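Chitin elicitor receptor kinase 1 (Arabidopsis thaliana, PDB 4EBY) recognises chitin oligomers through its LysM ectodomain and probably passes the signal to the plant's immune response by dimerising. Local coordinates at residues F65-Q70 / V127-G132; Y146-E151 / G182-P187; F140-T145 / A194-K199. All blocks are in the same frame, centred on the assembly; numbering follows the deposited sequence.

The three contacts lie in one region of the LysM ectodomain and share a mixed sheet. Contacts 2 and 3 both use strand 143-147: contact 2 pairs its end with strand 183-187, and contact 3 packs the loop that leads into it against the C-terminal tail. Along the chain, contact 2 falls between the segments of contact 3, and contact 1 precedes both. The centre of contact 1 is about 12 Å from that of contact 3 and about 15 Å from that of contact 2. Asn128 O, 2.7 Å from Thr145 OG1, probably makes a hydrogen bond between contacts 1 and 3. A glycan is bonded to Asn128, and other sugars approach Gln70 and Arg149.

Contact 1: residues F65-Q70 / V127-G132; sequences FPCECQ and VNCSCG. With NAG (2-acetamido-2-deoxy-beta-D-glucopyranose), chain D; NAG (2-acetamido-2-deoxy-beta-D-glucopyranose), chain E.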
loop_
_atom_site.group_PDB
_atom_site.type_symbol
_atom_site.label_atom_id
_atom_site.label_comp_id
_atom_site.label_asym_id
_atom_site.label_seq_id
_atom_site.Cartn_x
_atom_site.Cartn_y
_atom_site.Cartn_z
ATOM N N PHE A 65 1.366 7.679 0.755
ATOM C CA PHE A 65 2.340 7.814 -0.336
ATOM C C PHE A 65 1.735 8.578 -1.522
ATOM O O PHE A 65 0.507 8.716 -1.610
ATOM C CB PHE A 65 2.897 6.443 -0.755
ATOM C CG PHE A 65 1.890 5.530 -1.440
ATOM C CD1 PHE A 65 1.925 5.388 -2.820
ATOM C CD2 PHE A 65 0.971 4.790 -0.711
ATOM C CE1 PHE A 65 1.035 4.526 -3.479
ATOM C CE2 PHE A 65 0.061 3.918 -1.364
ATOM C CZ PHE A 65 0.107 3.782 -2.745
ATOM N N PRO A 66 2.581 9.122 -2.411
ATOM C CA PRO A 66 2.021 9.892 -3.541
ATOM C C PRO A 66 1.365 8.966 -4.553
ATOM O O PRO A 66 1.827 7.848 -4.760
ATOM C CB PRO A 66 3.260 10.529 -4.196
ATOM C CG PRO A 66 4.366 10.420 -3.150
ATOM C CD PRO A 66 4.055 9.169 -2.379
ATOM N N CYS A 67 0.296 9.426 -5.190
ATOM C CA CYS A 67 -0.421 8.579 -6.146
ATOM C C CYS A 67 -0.386 9.306 -7.490
ATOM O O CYS A 67 -1.040 10.332 -7.670
ATOM C CB CYS A 67 -1.852 8.331 -5.647
ATOM S SG CYS A 67 -2.872 7.217 -6.711
ATOM N N GLU A 68 0.414 8.794 -8.425
ATOM C CA GLU A 68 0.772 9.539 -9.632
ATOM C C GLU A 68 0.356 8.791 -10.888
ATOM O O GLU A 68 0.273 7.567 -10.877
ATOM C CB GLU A 68 2.293 9.758 -9.666
ATOM C CG GLU A 68 2.765 10.745 -8.596
ATOM C CD GLU A 68 4.023 10.313 -7.890
ATOM O OE1 GLU A 68 4.358 9.111 -7.921
ATOM O OE2 GLU A 68 4.674 11.188 -7.282
ATOM N N CYS A 69 0.101 9.527 -11.972
ATOM C CA CYS A 69 -0.210 8.885 -13.244
ATOM C C CYS A 69 1.053 8.247 -13.811
ATOM O O CYS A 69 2.116 8.867 -13.827
ATOM C CB CYS A 69 -0.806 9.885 -14.227
ATOM S SG CYS A 69 -1.607 9.054 -15.635
ATOM N N GLN A 70 0.940 6.990 -14.235
ATOM C CA GLN A 70 2.086 6.233 -14.745
ATOM C C GLN A 70 1.937 6.008 -16.238
ATOM O O GLN A 70 0.827 6.009 -16.753
ATOM C CB GLN A 70 2.155 4.872 -14.069
ATOM C CG GLN A 70 2.313 4.942 -12.541
ATOM C CD GLN A 70 3.662 5.494 -12.119
ATOM O OE1 GLN A 70 4.679 5.275 -12.785
ATOM N NE2 GLN A 70 3.683 6.204 -10.994
ATOM N N VAL A 127 3.964 0.327 -6.703
ATOM C CA VAL A 127 2.783 -0.004 -5.923
ATOM C C VAL A 127 1.639 0.824 -6.514
ATOM O O VAL A 127 1.759 2.054 -6.652
ATOM C CB VAL A 127 2.992 0.381 -4.445
ATOM C CG1 VAL A 127 1.715 0.204 -3.658
ATOM C CG2 VAL A 127 4.133 -0.472 -3.809
ATOM N N ASN A 128 0.541 0.165 -6.864
ATOM C CA ASN A 128 -0.557 0.871 -7.509
ATOM C C ASN A 128 -1.467 1.541 -6.492
ATOM O O ASN A 128 -1.394 1.257 -5.289
ATOM C CB ASN A 128 -1.343 -0.104 -8.369
ATOM C CG ASN A 128 -0.585 -0.507 -9.607
ATOM O OD1 ASN A 128 0.333 0.201 -10.046
ATOM N ND2 ASN A 128 -0.994 -1.641 -10.204
ATOM N N CYS A 129 -2.308 2.455 -6.976
ATOM C CA CYS A 129 -3.223 3.156 -6.078
ATOM C C CYS A 129 -4.461 3.548 -6.848
ATOM O O CYS A 129 -4.525 3.351 -8.057
ATOM C CB CYS A 129 -2.549 4.408 -5.495
ATOM S SG CYS A 129 -1.751 5.525 -6.722
ATOM N N SER A 130 -5.426 4.114 -6.130
ATOM C CA SER A 130 -6.656 4.625 -6.732
ATOM C C SER A 130 -6.966 5.995 -6.156
ATOM O O SER A 130 -6.679 6.248 -4.985
ATOM C CB SER A 130 -7.818 3.702 -6.399
ATOM O OG SER A 130 -9.030 4.216 -6.976
ATOM N N CYS A 131 -7.584 6.848 -6.982
ATOM C CA CYS A 131 -8.124 8.134 -6.548
ATOM C C CYS A 131 -9.646 8.112 -6.484
ATOM O O CYS A 131 -10.269 9.145 -6.219
ATOM C CB CYS A 131 -7.650 9.269 -7.464
ATOM S SG CYS A 131 -5.837 9.456 -7.442
ATOM N N GLY A 132 -10.236 6.944 -6.714
ATOM C CA GLY A 132 -11.687 6.816 -6.700
ATOM C C GLY A 132 -12.312 6.725 -8.076
ATOM O O GLY A 132 -11.624 6.572 -9.091
HETATM C C1 NAG D . -0.467 -1.922 -11.528
HETATM C C2 NAG D . -0.050 -3.396 -11.518
HETATM C C3 NAG D . 0.390 -3.876 -12.898
HETATM C C4 NAG D . -0.570 -3.443 -13.983
HETATM C C5 NAG D . -0.968 -1.978 -13.818
HETATM C C6 NAG D . -2.014 -1.552 -14.841
HETATM C C7 NAG D . 1.063 -4.093 -9.458
HETATM C C8 NAG D . 2.409 -4.211 -8.746
HETATM N N2 NAG D . 1.109 -3.571 -10.661
HETATM O O3 NAG D . 0.531 -5.285 -12.918
HETATM O O4 NAG D . 0.080 -3.626 -15.228
HETATM O O5 NAG D . -1.470 -1.754 -12.515
HETATM O O6 NAG D . -3.187 -2.327 -14.728
HETATM O O7 NAG D . 0.008 -4.432 -8.922
HETATM C C1 NAG E . 8.167 4.838 -12.677
HETATM C C2 NAG E . 8.082 6.109 -13.533
HETATM C C3 NAG E . 8.000 5.699 -14.998
HETATM C C4 NAG E . 9.203 4.836 -15.344
HETATM C C5 NAG E . 9.356 3.678 -14.371
HETATM C C6 NAG E . 10.643 2.909 -14.668
HETATM C C7 NAG E . 7.008 8.240 -12.978
HETATM C C8 NAG E . 5.743 8.924 -12.512
HETATM N N2 NAG E . 6.927 6.928 -13.207
HETATM O O3 NAG E . 7.961 6.854 -15.820
HETATM O O4 NAG E . 9.052 4.268 -16.621
HETATM O O5 NAG E . 9.348 4.150 -13.040
HETATM O O6 NAG E . 11.793 3.703 -14.434
HETATM O O7 NAG E . 8.042 8.895 -13.129
#
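A disulfide joins Cys67, within the interrupted strand 60-70, to Cys129, just past strand 122-128. Cys67 SG and Cys129 SG are 2.0 Å apart and the bridge is twisted by a chi3 of 100°, close to the relaxed right angle. Cys67 SG stands anti to its backbone N (chi1 -178°), which carries it across to the 127-132 segment. Cys131 SG lies 3.8 Å from Cys67 SG without bonding to it, because it is joined to Cys5. Two disulfides thus lie side by side.

Apolar contacts centre on the Phe65 ring, whose CZ touches Cys129 CB at 3.9 Å and Val127 CG1 at 4.0 Å, both obliquely. Asn128 O comes to the edge of this ring, near its plane, 3.9 Å from CZ. Cys129 SG also makes an oblique sulfur-aromatic contact with it.

The polar contacts include an ST turn, in which Gly132 N donates to Ser130 OG at 3.0 Å, and a hydrogen bond between Asn128 O and Thr145 OG1. Asn128 ND2 is bonded to C1 of an N-linked glycan, on the sequon Asn128-Cys129-Ser130, while Gln70 OE1 accepts from N2 of another sugar at 2.8 Å.

Across the segments the chemistry is thus covalent and apolar: cross-linking and burial of Phe65 hold the two segments together, one sugar being attached to Asn128 and another merely hydrogen-bonded to Gln70.

Contact 2: residues Y146-E151 / G182-P187; sequences YPLRPE and GIVYVP. With NAG (2-acetamido-2-deoxy-beta-D-glucopyranose), chain C.
In the LysM domain that spans both segments, strand 143-147 pairs antiparallel with 183-187, an outermost strand of the mixed sheet. Tyr146 and Val184 make the hydrogen-bonded pair: Tyr146 N donates to Val184 O at 2.9 Å, almost head-on to the carbonyl, and Val184 N returns a bond to Tyr146 O at 2.9 Å, tilted 31° from the carbonyl plane. Pro147 and Ile183 follow as the non-hydrogen-bonded pair, a place where proline's lack of an N-H costs no bond across the pair. Past it, Leu148 N closes the pairing on Gly182 O at 2.8 Å. Gly182 O thus accepts from Leu148 N and from a water, which also donates to Leu148 O.

On the face bearing Tyr146 and Val184, these two side chains run side by side, Tyr146 CD2 lying 4.0 Å from Val184 CG2. Leu148 comes across at about a right angle and sets CD2 3.8 Å from Val184 CG2, while Val186 CG2 meets Tyr146 CB. Helix 154-161 covers this face through Ile157. With its CG anti to the backbone N (chi1 -175°), the Tyr146 ring leads away from the partner strand, and its OH bonds to Asp152.

Beyond the strand, Arg149 NE forms a salt bridge with Glu151 OE2 at 2.8 Å, almost in the guanidinium plane, and NH1 donates to O7 of an N-acetylglucosamine at 2.9 Å. Glu151 probably steadies the guanidinium. A backbone-paired, apolar strand end therefore continues into a polar loop, where Arg149 meets a sugar that is probably part of an N-linked glycan on Asn99.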
loop_
_atom_site.group_PDB
_atom_site.type_symbol
_atom_site.label_atom_id
_atom_site.label_comp_id
_atom_site.label_asym_id
_atom_site.label_seq_id
_atom_site.Cartn_x
_atom_site.Cartn_y
_atom_site.Cartn_z
ATOM N N TYR A 146 -4.822 -2.311 -0.605
ATOM C CA TYR A 146 -4.998 -3.290 0.455
ATOM C C TYR A 146 -4.745 -4.693 -0.072
ATOM O O TYR A 146 -5.566 -5.253 -0.784
ATOM C CB TYR A 146 -6.440 -3.157 1.002
ATOM C CG TYR A 146 -6.767 -4.018 2.204
ATOM C CD1 TYR A 146 -6.801 -3.472 3.477
ATOM C CD2 TYR A 146 -7.089 -5.366 2.057
ATOM C CE1 TYR A 146 -7.127 -4.238 4.585
ATOM C CE2 TYR A 146 -7.411 -6.149 3.171
ATOM C CZ TYR A 146 -7.422 -5.566 4.429
ATOM O OH TYR A 146 -7.747 -6.299 5.550
ATOM N N PRO A 147 -3.578 -5.273 0.233
ATOM C CA PRO A 147 -3.347 -6.657 -0.205
ATOM C C PRO A 147 -4.182 -7.639 0.632
ATOM O O PRO A 147 -4.136 -7.624 1.871
ATOM C CB PRO A 147 -1.833 -6.854 0.043
ATOM C CG PRO A 147 -1.273 -5.435 0.118
ATOM C CD PRO A 147 -2.365 -4.660 0.812
ATOM N N LEU A 148 -4.956 -8.472 -0.062
ATOM C CA LEU A 148 -5.844 -9.440 0.582
ATOM C C LEU A 148 -5.076 -10.573 1.239
ATOM O O LEU A 148 -4.086 -11.065 0.691
ATOM C CB LEU A 148 -6.811 -10.034 -0.444
ATOM C CG LEU A 148 -7.876 -9.092 -1.008
ATOM C CD1 LEU A 148 -8.670 -9.799 -2.118
ATOM C CD2 LEU A 148 -8.815 -8.585 0.096
ATOM N N ARG A 149 -5.557 -10.982 2.411
ATOM C CA ARG A 149 -5.022 -12.150 3.111
ATOM C C ARG A 149 -6.125 -13.172 3.325
ATOM O O ARG A 149 -7.305 -12.843 3.224
ATOM C CB ARG A 149 -4.421 -11.731 4.442
ATOM C CG ARG A 149 -3.104 -10.979 4.256
ATOM C CD ARG A 149 -2.454 -10.612 5.580
ATOM N NE ARG A 149 -2.411 -11.783 6.436
ATOM C CZ ARG A 149 -1.462 -12.707 6.390
ATOM N NH1 ARG A 149 -0.432 -12.572 5.565
ATOM N NH2 ARG A 149 -1.541 -13.764 7.188
ATOM N N PRO A 150 -5.742 -14.424 3.616
ATOM C CA PRO A 150 -6.740 -15.497 3.719
ATOM C C PRO A 150 -7.833 -15.220 4.750
ATOM O O PRO A 150 -8.956 -15.714 4.587
ATOM C CB PRO A 150 -5.894 -16.710 4.120
ATOM C CG PRO A 150 -4.566 -16.437 3.501
ATOM C CD PRO A 150 -4.366 -14.950 3.690
ATOM N N GLU A 151 -7.532 -14.428 5.773
ATOM C CA GLU A 151 -8.508 -14.145 6.809
ATOM C C GLU A 151 -9.506 -13.049 6.418
ATOM O O GLU A 151 -10.524 -12.875 7.083
ATOM C CB GLU A 151 -7.823 -13.812 8.144
ATOM C CG GLU A 151 -7.021 -12.517 8.159
ATOM C CD GLU A 151 -5.571 -12.692 7.740
ATOM O OE1 GLU A 151 -5.204 -13.752 7.185
ATOM O OE2 GLU A 151 -4.789 -11.747 7.970
ATOM N N GLY A 182 -3.628 -10.876 -4.135
ATOM C CA GLY A 182 -3.807 -9.657 -4.901
ATOM C C GLY A 182 -4.280 -8.502 -4.040
ATOM O O GLY A 182 -4.234 -8.567 -2.811
ATOM N N ILE A 183 -4.705 -7.430 -4.700
ATOM C CA ILE A 183 -4.987 -6.164 -4.045
ATOM C C ILE A 183 -6.433 -5.736 -4.311
ATOM O O ILE A 183 -7.019 -6.028 -5.378
ATOM C CB ILE A 183 -4.024 -5.095 -4.578
ATOM C CG1 ILE A 183 -2.673 -5.215 -3.839
ATOM C CG2 ILE A 183 -4.588 -3.703 -4.419
ATOM C CD1 ILE A 183 -1.560 -4.513 -4.541
ATOM N N VAL A 184 -7.007 -5.042 -3.335
ATOM C CA VAL A 184 -8.276 -4.329 -3.550
ATOM C C VAL A 184 -8.072 -2.902 -3.059
ATOM O O VAL A 184 -7.171 -2.646 -2.263
ATOM C CB VAL A 184 -9.475 -4.962 -2.814
ATOM C CG1 VAL A 184 -9.848 -6.317 -3.436
ATOM C CG2 VAL A 184 -9.228 -5.050 -1.294
ATOM N N TYR A 185 -8.901 -1.982 -3.553
ATOM C CA TYR A 185 -8.839 -0.586 -3.144
ATOM C C TYR A 185 -10.009 -0.288 -2.212
ATOM O O TYR A 185 -11.168 -0.533 -2.559
ATOM C CB TYR A 185 -8.893 0.324 -4.367
ATOM C CG TYR A 185 -7.756 0.082 -5.333
ATOM C CD1 TYR A 185 -6.457 0.416 -4.998
ATOM C CD2 TYR A 185 -7.992 -0.472 -6.583
ATOM C CE1 TYR A 185 -5.418 0.192 -5.870
ATOM C CE2 TYR A 185 -6.967 -0.691 -7.463
ATOM C CZ TYR A 185 -5.680 -0.356 -7.100
ATOM O OH TYR A 185 -4.651 -0.578 -7.985
ATOM N N VAL A 186 -9.690 0.223 -1.024
ATOM C CA VAL A 186 -10.685 0.445 0.030
ATOM C C VAL A 186 -10.629 1.916 0.433
ATOM O O VAL A 186 -9.553 2.409 0.745
ATOM C CB VAL A 186 -10.304 -0.410 1.266
ATOM C CG1 VAL A 186 -11.273 -0.154 2.446
ATOM C CG2 VAL A 186 -10.230 -1.908 0.884
ATOM N N PRO A 187 -11.771 2.630 0.446
ATOM C CA PRO A 187 -11.711 4.037 0.882
ATOM C C PRO A 187 -11.069 4.171 2.246
ATOM O O PRO A 187 -11.327 3.357 3.136
ATOM C CB PRO A 187 -13.195 4.431 0.988
ATOM C CG PRO A 187 -13.873 3.570 -0.026
ATOM C CD PRO A 187 -13.136 2.235 0.032
HETATM C C1 NAG C . 2.281 -12.177 0.819
HETATM C C2 NAG C . 2.208 -12.367 2.341
HETATM C C3 NAG C . 2.773 -13.734 2.745
HETATM C C4 NAG C . 2.222 -14.871 1.892
HETATM C C5 NAG C . 2.232 -14.496 0.413
HETATM C C6 NAG C . 1.562 -15.555 -0.459
HETATM C C7 NAG C . 2.500 -10.575 3.992
HETATM C C8 NAG C . 3.451 -9.626 4.688
HETATM N N2 NAG C . 2.975 -11.329 2.995
HETATM O O3 NAG C . 2.531 -14.000 4.118
HETATM O O4 NAG C . 3.034 -16.016 2.078
HETATM O O5 NAG C . 1.571 -13.258 0.222
HETATM O O6 NAG C . 0.210 -15.680 -0.063
HETATM O O7 NAG C . 1.323 -10.624 4.349
HETATM O O HOH W 1 -2.325 -10.056 -1.200
#

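Contact 3: residues F140-T145 / A194-K199; sequences FGLFVT and AFPPFK
Phe140 packs on Phe195 where the C-terminal tail crosses the loop that leads into strand 143-147. The Phe140 side chain starts away from the tail: its CB points off, but CG is set anti to the carbonyl carbon (chi1 -52°), and the ring swings back. From there CD1 comes to 3.7 Å from Phe195 CD1, and CE1, the closest ring atom, stands 3.6 Å from Phe195 CG. CE1 sits above one face of the Phe195 ring, offset toward its rim, so that the pair is a T-shaped stack with planes at 88° and centroids 5.0 Å apart. The other neighbours of Phe140 include Pro187 of strand 183-187 and Ile167 and Tyr171 of helix 165-171, which place the ring between the tail and the body of the LysM unit.

Along the backbone, Gly141 N donates to Pro196 O at 2.8 Å, coming from above the carbonyl plane and bent to 140° at the hydrogen. Gly141 CA also faces Pro197 O at 3.4 Å, in a CA-H...O contact, close enough for the two backbones to pack tightly. A water lies near both Leu142 N and Pro196 O, beside the direct bond.

Leu142 CB rests on Pro196 CG at 3.8 Å, and Phe140 O approaches the edge of the Phe198 ring, near its plane. With one direct hydrogen bond across the segments and a water between them, it is probably aromatic and proline surfaces that largely hold the irregular tail against the domain.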
loop_
_atom_site.group_PDB
_atom_site.type_symbol
_atom_site.label_atom_id
_atom_site.label_comp_id
_atom_site.label_asym_id
_atom_site.label_seq_id
_atom_site.Cartn_x
_atom_site.Cartn_y
_atom_site.Cartn_z
ATOM N N PHE A 140 -15.831 9.462 -1.764
ATOM C CA PHE A 140 -14.509 8.914 -1.422
ATOM C C PHE A 140 -13.439 9.296 -2.421
ATOM O O PHE A 140 -13.584 9.045 -3.618
ATOM C CB PHE A 140 -14.558 7.387 -1.304
ATOM C CG PHE A 140 -15.647 6.883 -0.388
ATOM C CD1 PHE A 140 -15.525 7.007 0.982
ATOM C CD2 PHE A 140 -16.783 6.279 -0.909
ATOM C CE1 PHE A 140 -16.515 6.561 1.834
ATOM C CE2 PHE A 140 -17.782 5.821 -0.066
ATOM C CZ PHE A 140 -17.644 5.961 1.313
ATOM N N GLY A 141 -12.348 9.877 -1.912
ATOM C CA GLY A 141 -11.265 10.319 -2.768
ATOM C C GLY A 141 -9.898 9.920 -2.235
ATOM O O GLY A 141 -8.885 10.317 -2.801
ATOM N N LEU A 142 -9.873 9.151 -1.151
ATOM C CA LEU A 142 -8.618 8.659 -0.573
ATOM C C LEU A 142 -8.768 7.161 -0.409
ATOM O O LEU A 142 -9.755 6.691 0.174
ATOM C CB LEU A 142 -8.364 9.311 0.798
ATOM C CG LEU A 142 -7.182 8.721 1.571
ATOM C CD1 LEU A 142 -5.870 8.968 0.824
ATOM C CD2 LEU A 142 -7.087 9.359 2.952
ATOM N N PHE A 143 -7.806 6.411 -0.944
ATOM C CA PHE A 143 -7.921 4.954 -1.035
ATOM C C PHE A 143 -6.727 4.222 -0.501
ATOM O O PHE A 143 -5.583 4.655 -0.696
ATOM C CB PHE A 143 -8.186 4.513 -2.478
ATOM C CG PHE A 143 -9.584 4.820 -2.910
ATOM C CD1 PHE A 143 -10.554 3.832 -2.879
ATOM C CD2 PHE A 143 -9.944 6.108 -3.249
ATOM C CE1 PHE A 143 -11.882 4.138 -3.206
ATOM C CE2 PHE A 143 -11.244 6.429 -3.563
ATOM C CZ PHE A 143 -12.214 5.439 -3.570
ATOM N N VAL A 144 -7.023 3.112 0.160
ATOM C CA VAL A 144 -6.004 2.210 0.685
ATOM C C VAL A 144 -5.770 1.126 -0.350
ATOM O O VAL A 144 -6.709 0.469 -0.808
ATOM C CB VAL A 144 -6.462 1.512 1.983
ATOM C CG1 VAL A 144 -5.350 0.630 2.539
ATOM C CG2 VAL A 144 -6.911 2.537 3.050
ATOM N N THR A 145 -4.514 0.957 -0.735
ATOM C CA THR A 145 -4.101 -0.190 -1.517
ATOM C C THR A 145 -3.919 -1.343 -0.530
ATOM O O THR A 145 -2.997 -1.340 0.304
ATOM C CB THR A 145 -2.782 0.135 -2.224
ATOM O OG1 THR A 145 -3.017 1.208 -3.148
ATOM C CG2 THR A 145 -2.265 -1.069 -2.985
ATOM N N ALA A 194 -12.251 11.288 9.117
ATOM C CA ALA A 194 -13.225 11.622 8.077
ATOM C C ALA A 194 -12.776 11.051 6.734
ATOM O O ALA A 194 -11.581 10.961 6.468
ATOM C CB ALA A 194 -13.374 13.123 7.967
ATOM N N PHE A 195 -13.731 10.685 5.885
ATOM C CA PHE A 195 -13.400 10.268 4.525
ATOM C C PHE A 195 -13.266 11.510 3.645
ATOM O O PHE A 195 -14.239 12.253 3.465
ATOM C CB PHE A 195 -14.519 9.390 3.932
ATOM C CG PHE A 195 -14.623 8.010 4.544
ATOM C CD1 PHE A 195 -13.714 7.014 4.217
ATOM C CD2 PHE A 195 -15.650 7.700 5.419
ATOM C CE1 PHE A 195 -13.810 5.751 4.771
ATOM C CE2 PHE A 195 -15.758 6.432 5.965
ATOM C CZ PHE A 195 -14.838 5.459 5.642
ATOM N N PRO A 196 -12.073 11.741 3.079
ATOM C CA PRO A 196 -11.972 12.790 2.061
ATOM C C PRO A 196 -12.855 12.431 0.877
ATOM O O PRO A 196 -12.883 11.269 0.480
ATOM C CB PRO A 196 -10.494 12.737 1.651
ATOM C CG PRO A 196 -9.787 12.154 2.836
ATOM C CD PRO A 196 -10.765 11.130 3.376
ATOM N N PRO A 197 -13.598 13.408 0.335
ATOM C CA PRO A 197 -14.503 13.123 -0.787
ATOM C C PRO A 197 -13.751 13.042 -2.115
ATOM O O PRO A 197 -12.561 13.373 -2.177
ATOM C CB PRO A 197 -15.456 14.324 -0.772
ATOM C CG PRO A 197 -14.621 15.439 -0.228
ATOM C CD PRO A 197 -13.718 14.800 0.811
ATOM N N PHE A 198 -14.437 12.584 -3.162
ATOM C CA PHE A 198 -13.849 12.528 -4.487
ATOM C C PHE A 198 -13.577 13.938 -4.988
ATOM O O PHE A 198 -14.364 14.852 -4.740
ATOM C CB PHE A 198 -14.809 11.816 -5.452
ATOM C CG PHE A 198 -14.252 11.637 -6.832
ATOM C CD1 PHE A 198 -13.280 10.685 -7.074
ATOM C CD2 PHE A 198 -14.682 12.433 -7.882
ATOM C CE1 PHE A 198 -12.756 10.513 -8.342
ATOM C CE2 PHE A 198 -14.158 12.266 -9.155
ATOM C CZ PHE A 198 -13.193 11.305 -9.380
ATOM N N LYS A 199 -12.471 14.122 -5.700
ATOM C CA LYS A 199 -12.208 15.405 -6.355
ATOM C C LYS A 199 -11.845 15.215 -7.822
ATOM O O LYS A 199 -10.892 14.505 -8.142
ATOM C CB LYS A 199 -11.099 16.181 -5.641
ATOM C CG LYS A 199 -11.482 16.680 -4.261
ATOM C CD LYS A 199 -10.638 17.875 -3.848
ATOM C CE LYS A 199 -10.861 18.216 -2.383
ATOM N NZ LYS A 199 -12.309 18.324 -2.056
HETATM O O HOH W 2 -12.050 8.557 1.064
#